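Side-chain contacts in fibrillarin-like rRNA/tRNA 2'-O-methyltransferase (Aeropyrum pernix, PDB 4DF3), which probably transfers methyl groups from S-adenosyl-L-methionine to ribose 2'-hydroxyls of rRNA and tRNA, at sites selected by a base-paired guide RNA: residues 42-45 with 50-53; 8-11 with 17-20. The protein carries 2 engineered substitutions. All coordinates share one frame; numbering follows the deposited sequence.

Interaction 1: 42-45 with 50-53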
ATOM      1  N   GLU A  42       3.177   9.926  12.656  1.00 30.39           N
ATOM      2  CA  GLU A  42       2.119  10.542  11.868  1.00 26.34           C
ATOM      3  C   GLU A  42       1.324  11.395  12.879  1.00 23.60           C
ATOM      4  O   GLU A  42       1.407  11.224  14.091  1.00 24.84           O
ATOM      5  CB  GLU A  42       1.208   9.531  11.107  1.00 25.58           C
ATOM      6  CG  GLU A  42       0.418   8.559  11.994  1.00 24.71           C
ATOM      7  CD  GLU A  42       1.218   7.396  12.604  1.00 26.72           C
ATOM      8  OE1 GLU A  42       2.456   7.374  12.551  1.00 29.76           O
ATOM      9  OE2 GLU A  42       0.621   6.496  13.186  1.00 24.99           O
ATOM     10  N   ARG A  43       0.578  12.327  12.367  1.00 22.84           N
ATOM     11  CA  ARG A  43      -0.216  13.118  13.259  1.00 20.41           C
ATOM     12  C   ARG A  43      -1.521  12.374  13.459  1.00 19.54           C
ATOM     13  O   ARG A  43      -1.911  11.585  12.587  1.00 17.51           O
ATOM     14  CB  ARG A  43      -0.404  14.486  12.652  1.00 23.28           C
ATOM     15  CG  ARG A  43       0.926  15.157  12.506  1.00 27.17           C
ATOM     16  CD  ARG A  43       0.811  16.532  12.063  1.00 31.47           C
ATOM     17  NE  ARG A  43       0.014  16.649  10.847  1.00 32.44           N
ATOM     18  CZ  ARG A  43      -0.429  17.809  10.380  1.00 35.66           C
ATOM     19  NH1 ARG A  43      -0.198  18.943  11.043  1.00 35.51           N
ATOM     20  NH2 ARG A  43      -1.124  17.837   9.263  1.00 34.89           N
ATOM     21  N   ILE A  44      -2.166  12.636  14.606  1.00 18.10           N
ATOM     22  CA  ILE A  44      -3.389  11.955  15.055  1.00 19.31           C
ATOM     23  C   ILE A  44      -4.436  13.039  15.312  1.00 21.20           C
ATOM     24  O   ILE A  44      -4.110  14.125  15.805  1.00 21.73           O
ATOM     25  CB  ILE A  44      -3.146  11.058  16.287  1.00 21.35           C
ATOM     26  CG1 ILE A  44      -2.508   9.714  15.877  1.00 22.41           C
ATOM     27  CG2 ILE A  44      -4.447  10.601  16.905  1.00 19.82           C
ATOM     28  CD1 ILE A  44      -1.209   9.811  15.357  1.00 29.18           C
ATOM     29  N   PHE A  45      -5.669  12.734  14.918  1.00 20.30           N
ATOM     30  CA  PHE A  45      -6.798  13.629  15.024  1.00 20.79           C
ATOM     31  C   PHE A  45      -7.889  12.892  15.807  1.00 21.06           C
ATOM     32  O   PHE A  45      -8.010  11.695  15.673  1.00 20.65           O
ATOM     33  CB  PHE A  45      -7.412  13.900  13.606  1.00 20.27           C
ATOM     34  CG  PHE A  45      -6.413  14.218  12.525  1.00 20.84           C
ATOM     35  CD1 PHE A  45      -5.631  15.359  12.605  1.00 20.03           C
ATOM     36  CD2 PHE A  45      -6.325  13.426  11.365  1.00 20.73           C
ATOM     37  CE1 PHE A  45      -4.759  15.738  11.558  1.00 20.86           C
ATOM     38  CE2 PHE A  45      -5.417  13.745  10.313  1.00 19.84           C
ATOM     39  CZ  PHE A  45      -4.622  14.874  10.392  1.00 22.62           C
ATOM     40  N   GLU A  50     -13.750   9.601  17.978  1.00 18.13           N
ATOM     41  CA  GLU A  50     -12.918   8.583  17.322  1.00 20.31           C
ATOM     42  C   GLU A  50     -11.558   9.149  16.909  1.00 18.56           C
ATOM     43  O   GLU A  50     -11.400  10.336  16.672  1.00 17.73           O
ATOM     44  CB  GLU A  50     -13.647   8.035  16.096  1.00 20.86           C
ATOM     45  CG  GLU A  50     -15.129   7.721  16.273  1.00 26.46           C
ATOM     46  CD  GLU A  50     -15.504   6.521  15.554  1.00 31.56           C
ATOM     47  OE1 GLU A  50     -16.206   6.674  14.564  1.00 37.84           O
ATOM     48  OE2 GLU A  50     -15.063   5.428  15.961  1.00 34.87           O
ATOM     49  N   GLU A  51     -10.563   8.271  16.809  1.00 17.69           N
ATOM     50  CA  GLU A  51      -9.210   8.672  16.525  1.00 17.78           C
ATOM     51  C   GLU A  51      -8.858   8.252  15.113  1.00 16.70           C
ATOM     52  O   GLU A  51      -9.112   7.088  14.703  1.00 16.82           O
ATOM     53  CB  GLU A  51      -8.237   7.933  17.430  1.00 17.76           C
ATOM     54  CG  GLU A  51      -6.880   8.506  17.414  1.00 17.40           C
ATOM     55  CD  GLU A  51      -5.996   7.956  18.501  1.00 24.16           C
ATOM     56  OE1 GLU A  51      -6.086   8.381  19.681  1.00 21.64           O
ATOM     57  OE2 GLU A  51      -5.169   7.111  18.133  1.00 20.29           O
ATOM     58  N   TYR A  52      -8.233   9.199  14.415  1.00 15.81           N
ATOM     59  CA  TYR A  52      -7.808   9.016  13.002  1.00 16.65           C
ATOM     60  C   TYR A  52      -6.320   9.262  12.933  1.00 15.21           C
ATOM     61  O   TYR A  52      -5.768  10.086  13.677  1.00 17.15           O
ATOM     62  CB  TYR A  52      -8.548  10.021  12.068  1.00 15.50           C
ATOM     63  CG  TYR A  52     -10.046   9.776  12.068  1.00 13.97           C
ATOM     64  CD1 TYR A  52     -10.621   8.963  11.148  1.00 14.61           C
ATOM     65  CD2 TYR A  52     -10.883  10.393  13.046  1.00 15.10           C
ATOM     66  CE1 TYR A  52     -12.036   8.693  11.159  1.00 17.43           C
ATOM     67  CE2 TYR A  52     -12.293  10.149  13.057  1.00 13.52           C
ATOM     68  CZ  TYR A  52     -12.839   9.336  12.121  1.00 16.72           C
ATOM     69  OH  TYR A  52     -14.176   9.108  12.139  1.00 15.83           O
ATOM     70  N   ARG A  53      -5.677   8.612  11.971  1.00 15.54           N
ATOM     71  CA  ARG A  53      -4.259   8.709  11.798  1.00 13.85           C
ATOM     72  C   ARG A  53      -4.073   9.382  10.421  1.00 13.13           C
ATOM     73  O   ARG A  53      -4.512   8.831   9.416  1.00 12.09           O
ATOM     74  CB  ARG A  53      -3.620   7.312  11.720  1.00 13.25           C
ATOM     75  CG  ARG A  53      -3.692   6.409  12.984  1.00 18.89           C
ATOM     76  CD  ARG A  53      -3.135   4.999  12.660  1.00 18.18           C
ATOM     77  NE  ARG A  53      -1.817   5.069  12.189  1.00 23.22           N
ATOM     78  CZ  ARG A  53      -1.344   4.487  11.095  1.00 13.62           C
ATOM     79  NH1 ARG A  53      -2.081   3.672  10.326  1.00 12.19           N
ATOM     80  NH2 ARG A  53      -0.080   4.648  10.858  1.00 19.08           N
TER
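In the antiparallel beta hairpin of strands 44-47 and 50-54, F45 and Y52 form a hydrogen-bonded pair, and a salt bridge between E42 and R53 ties in the chain just before the first strand. F45 N donates to Y52 O at 2.9 Å, while Y52 N returns a bond to F45 O at 2.8 Å, so the two residues are locked by their backbones. Their side chains share one face of the sheet but cross at about a right angle, leaving a modest apolar touch in which F45 CD2 meets Y52 CB at 4.1 Å. On the other face lie I44 and R53, a non-hydrogen-bonded pair. I44 CG2 rests against the aliphatic part of E51, 3.3 Å from its CG; the carboxylate of E51 is engaged elsewhere, with N32 and G36.

At the charged end of the contact, E42 sets CG between its backbone N and carbonyl carbon (chi1 62°) and then bends at chi2, while R53 bends at chi3 (58°), bringing the guanidinium edge against the carboxylate. E42 OE2 then takes R53 NE at 3.0 Å, in the guanidinium plane, and R53 NH2 by a weak bond at 3.1 Å. The carboxylate stands nearly upright to that plane, 84° from it, and NE approaches OE2 on its anti side and well out of the carboxylate plane. This is a fork of two N-H groups on one oxygen, not a side-by-side pairing of both oxygens. V39 N also binds OE2 and Y40 N binds OE1, so the buried acid is held from several directions; R53 in turn reaches S93 and D97, two residues of helix 90-99. The whole is a tight beta hairpin whose second strand sends an arginine from the N-terminal sheet to the methyltransferase fold.

Interaction 2: 8-11 with 17-20; sequences SRHD and YVVE. Engineered in segment 8-11: S8 (natural residue Arg), R9 (natural residue Glu).
R9, an engineered residue, sets CG opposite its backbone N (chi1 -168°) and stays extended as far as NE, so its chain runs out over the rim of the Y17 ring; Y17, with CG beside its own backbone N (chi1 -64°), lays its ring alongside the R9 chain. R9 CB comes to 3.6 Å from Y17 CE1, and R9 CG lies over the same ring, 4.0 Å above its plane and offset toward the edge. Farther out, the hydroxyl sits over a face of the guanidinium, with Y17 OH 4.1 Å from R9 NE, and the two planes are only 14° apart. It is the aliphatic part of R9 that covers the tyrosine; the charged group passes beyond the six-membered ring.

The backbone beneath belongs to the hairpin of strands 4-9 and 16-21, at one margin of the five-stranded antiparallel sheet. R9 and Y17 form a non-hydrogen-bonded pair. Next to them S8, also engineered, joins V18 in a hydrogen-bonded one: S8 N gives to V18 O at 2.9 Å, and V18 N to S8 O at 2.8 Å. Y17 CA adds a CA-H...O contact to that same S8 oxygen. The Y17 side chain also touches V7 and meets the Y52 ring edge-to-face. A leucine in place of Y17 would probably leave the Y52 ring without its aromatic partner and the aliphatic part of the engineered R9 without the ring it lies over.

Beyond the strand end, the H10 ring lies beside V18, and the methyl V18 CG2 meets its edge near the ring plane, 3.8 Å from H10 CD2. The imidazole is steadied from within the turn: it stacks on W13, and H10 ND1 accepts from the backbone N atoms of R12 and W13.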
ATOM      1  N   SER A   8     -14.729  13.575   7.361  1.00 20.54           N
ATOM      2  CA  SER A   8     -15.845  12.862   6.749  1.00 20.62           C
ATOM      3  C   SER A   8     -15.300  11.775   5.851  1.00 18.93           C
ATOM      4  O   SER A   8     -14.314  11.996   5.170  1.00 19.44           O
ATOM      5  CB  SER A   8     -16.812  13.796   5.992  1.00 20.80           C
ATOM      6  OG  SER A   8     -16.239  14.349   4.832  1.00 31.06           O
ATOM      7  N   ARG A   9     -15.920  10.619   5.865  1.00 18.31           N
ATOM      8  CA  ARG A   9     -15.452   9.547   4.973  1.00 16.65           C
ATOM      9  C   ARG A   9     -15.554   9.935   3.512  1.00 16.11           C
ATOM     10  O   ARG A   9     -16.502  10.549   3.054  1.00 14.92           O
ATOM     11  CB  ARG A   9     -16.190   8.264   5.283  1.00 17.75           C
ATOM     12  CG  ARG A   9     -15.659   6.990   4.665  1.00 19.54           C
ATOM     13  CD  ARG A   9     -16.616   5.879   5.063  1.00 26.09           C
ATOM     14  NE  ARG A   9     -15.892   4.610   5.107  1.00 24.97           N
ATOM     15  CZ  ARG A   9     -16.424   3.557   5.773  1.00 35.70           C
ATOM     16  NH1 ARG A   9     -17.660   3.688   6.293  1.00 41.22           N
ATOM     17  NH2 ARG A   9     -15.838   2.370   5.897  1.00 27.79           N
ATOM     18  N   HIS A  10     -14.521   9.574   2.758  1.00 14.24           N
ATOM     19  CA  HIS A  10     -14.447   9.872   1.340  1.00 15.15           C
ATOM     20  C   HIS A  10     -15.561   9.129   0.644  1.00 16.17           C
ATOM     21  O   HIS A  10     -15.955   8.064   1.096  1.00 16.88           O
ATOM     22  CB  HIS A  10     -13.050   9.389   0.847  1.00 11.64           C
ATOM     23  CG  HIS A  10     -12.720   9.815  -0.558  1.00 14.63           C
ATOM     24  ND1 HIS A  10     -13.088   9.071  -1.648  1.00 15.29           N
ATOM     25  CD2 HIS A  10     -12.006  10.860  -1.035  1.00 14.72           C
ATOM     26  CE1 HIS A  10     -12.651   9.645  -2.749  1.00 16.58           C
ATOM     27  NE2 HIS A  10     -11.991  10.738  -2.404  1.00 16.19           N
ATOM     28  N   ASP A  11     -16.101   9.700  -0.437  1.00 18.31           N
ATOM     29  CA  ASP A  11     -17.309   9.123  -1.077  1.00 21.93           C
ATOM     30  C   ASP A  11     -17.049   7.815  -1.795  1.00 21.04           C
ATOM     31  O   ASP A  11     -17.971   6.939  -1.919  1.00 22.72           O
ATOM     32  CB  ASP A  11     -17.973  10.105  -2.028  1.00 23.25           C
ATOM     33  CG  ASP A  11     -18.631  11.250  -1.276  1.00 31.04           C
ATOM     34  OD1 ASP A  11     -19.322  10.984  -0.248  1.00 38.89           O
ATOM     35  OD2 ASP A  11     -18.428  12.397  -1.706  1.00 38.26           O
ATOM     36  N   TYR A  17     -10.675   8.975   5.068  1.00 12.78           N
ATOM     37  CA  TYR A  17     -11.399  10.132   5.628  1.00 11.48           C
ATOM     38  C   TYR A  17     -10.738  11.408   5.212  1.00 13.12           C
ATOM     39  O   TYR A  17      -9.503  11.500   5.190  1.00 13.22           O
ATOM     40  CB  TYR A  17     -11.417  10.055   7.182  1.00 13.64           C
ATOM     41  CG  TYR A  17     -12.201   8.832   7.661  1.00 11.60           C
ATOM     42  CD1 TYR A  17     -13.575   8.961   7.997  1.00 17.90           C
ATOM     43  CD2 TYR A  17     -11.591   7.573   7.748  1.00 11.76           C
ATOM     44  CE1 TYR A  17     -14.338   7.862   8.388  1.00 20.45           C
ATOM     45  CE2 TYR A  17     -12.353   6.442   8.158  1.00 12.82           C
ATOM     46  CZ  TYR A  17     -13.732   6.634   8.459  1.00 19.48           C
ATOM     47  OH  TYR A  17     -14.475   5.587   8.853  1.00 19.01           O
ATOM     48  N   VAL A  18     -11.561  12.323   4.731  1.00 14.93           N
ATOM     49  CA  VAL A  18     -11.111  13.610   4.308  1.00 16.04           C
ATOM     50  C   VAL A  18     -11.160  14.509   5.530  1.00 16.57           C
ATOM     51  O   VAL A  18     -12.228  14.577   6.273  1.00 18.86           O
ATOM     52  CB  VAL A  18     -11.984  14.176   3.146  1.00 18.05           C
ATOM     53  CG1 VAL A  18     -11.644  15.658   2.908  1.00 21.12           C
ATOM     54  CG2 VAL A  18     -11.745  13.332   1.837  1.00 17.84           C
ATOM     55  N   VAL A  19     -10.015  15.121   5.807  1.00 16.21           N
ATOM     56  CA  VAL A  19      -9.810  15.885   7.051  1.00 16.24           C
ATOM     57  C   VAL A  19      -9.550  17.345   6.649  1.00 18.88           C
ATOM     58  O   VAL A  19      -8.638  17.613   5.888  1.00 16.98           O
ATOM     59  CB  VAL A  19      -8.623  15.315   7.911  1.00 18.38           C
ATOM     60  CG1 VAL A  19      -8.306  16.217   9.153  1.00 16.08           C
ATOM     61  CG2 VAL A  19      -8.885  13.876   8.330  1.00 13.82           C
ATOM     62  N   GLU A  20     -10.325  18.306   7.176  1.00 19.66           N
ATOM     63  CA  GLU A  20     -10.004  19.684   6.903  1.00 23.11           C
ATOM     64  C   GLU A  20      -9.336  20.297   8.124  1.00 24.15           C
ATOM     65  O   GLU A  20      -9.895  20.249   9.231  1.00 23.15           O
ATOM     66  CB  GLU A  20     -11.275  20.475   6.571  1.00 25.25           C
ATOM     67  CG  GLU A  20     -11.023  22.004   6.471  1.00 27.31           C
ATOM     68  CD  GLU A  20     -12.150  22.726   5.750  1.00 31.36           C
ATOM     69  OE1 GLU A  20     -13.086  22.048   5.248  1.00 33.82           O
ATOM     70  OE2 GLU A  20     -12.069  23.957   5.688  1.00 35.16           O
TER

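In the fold
Interactions 1 and 2 are two hairpins of one five-stranded antiparallel sheet, built from its opposite margins, with centres about 13 Å apart. They meet through aromatic and aliphatic side chains: the rings of Y52 and Y17 pack edge-to-face, Y52 CE1 lying 3.5 Å from Y17 CG, and F45 CE2 reaches V19 CG1 at 4.0 Å. Their relation to the cofactor differs. In interaction 1 the side chain of R53 is about 7 Å from that of T90, an S-adenosyl-L-methionine-binding residue, and about 10 Å from the bound S-adenosylmethionine, too far for contact with the cofactor; through S93 and D97 it reaches helix 90-99, which begins at T90. Interaction 2 lies away from the annotated sites, on the surface.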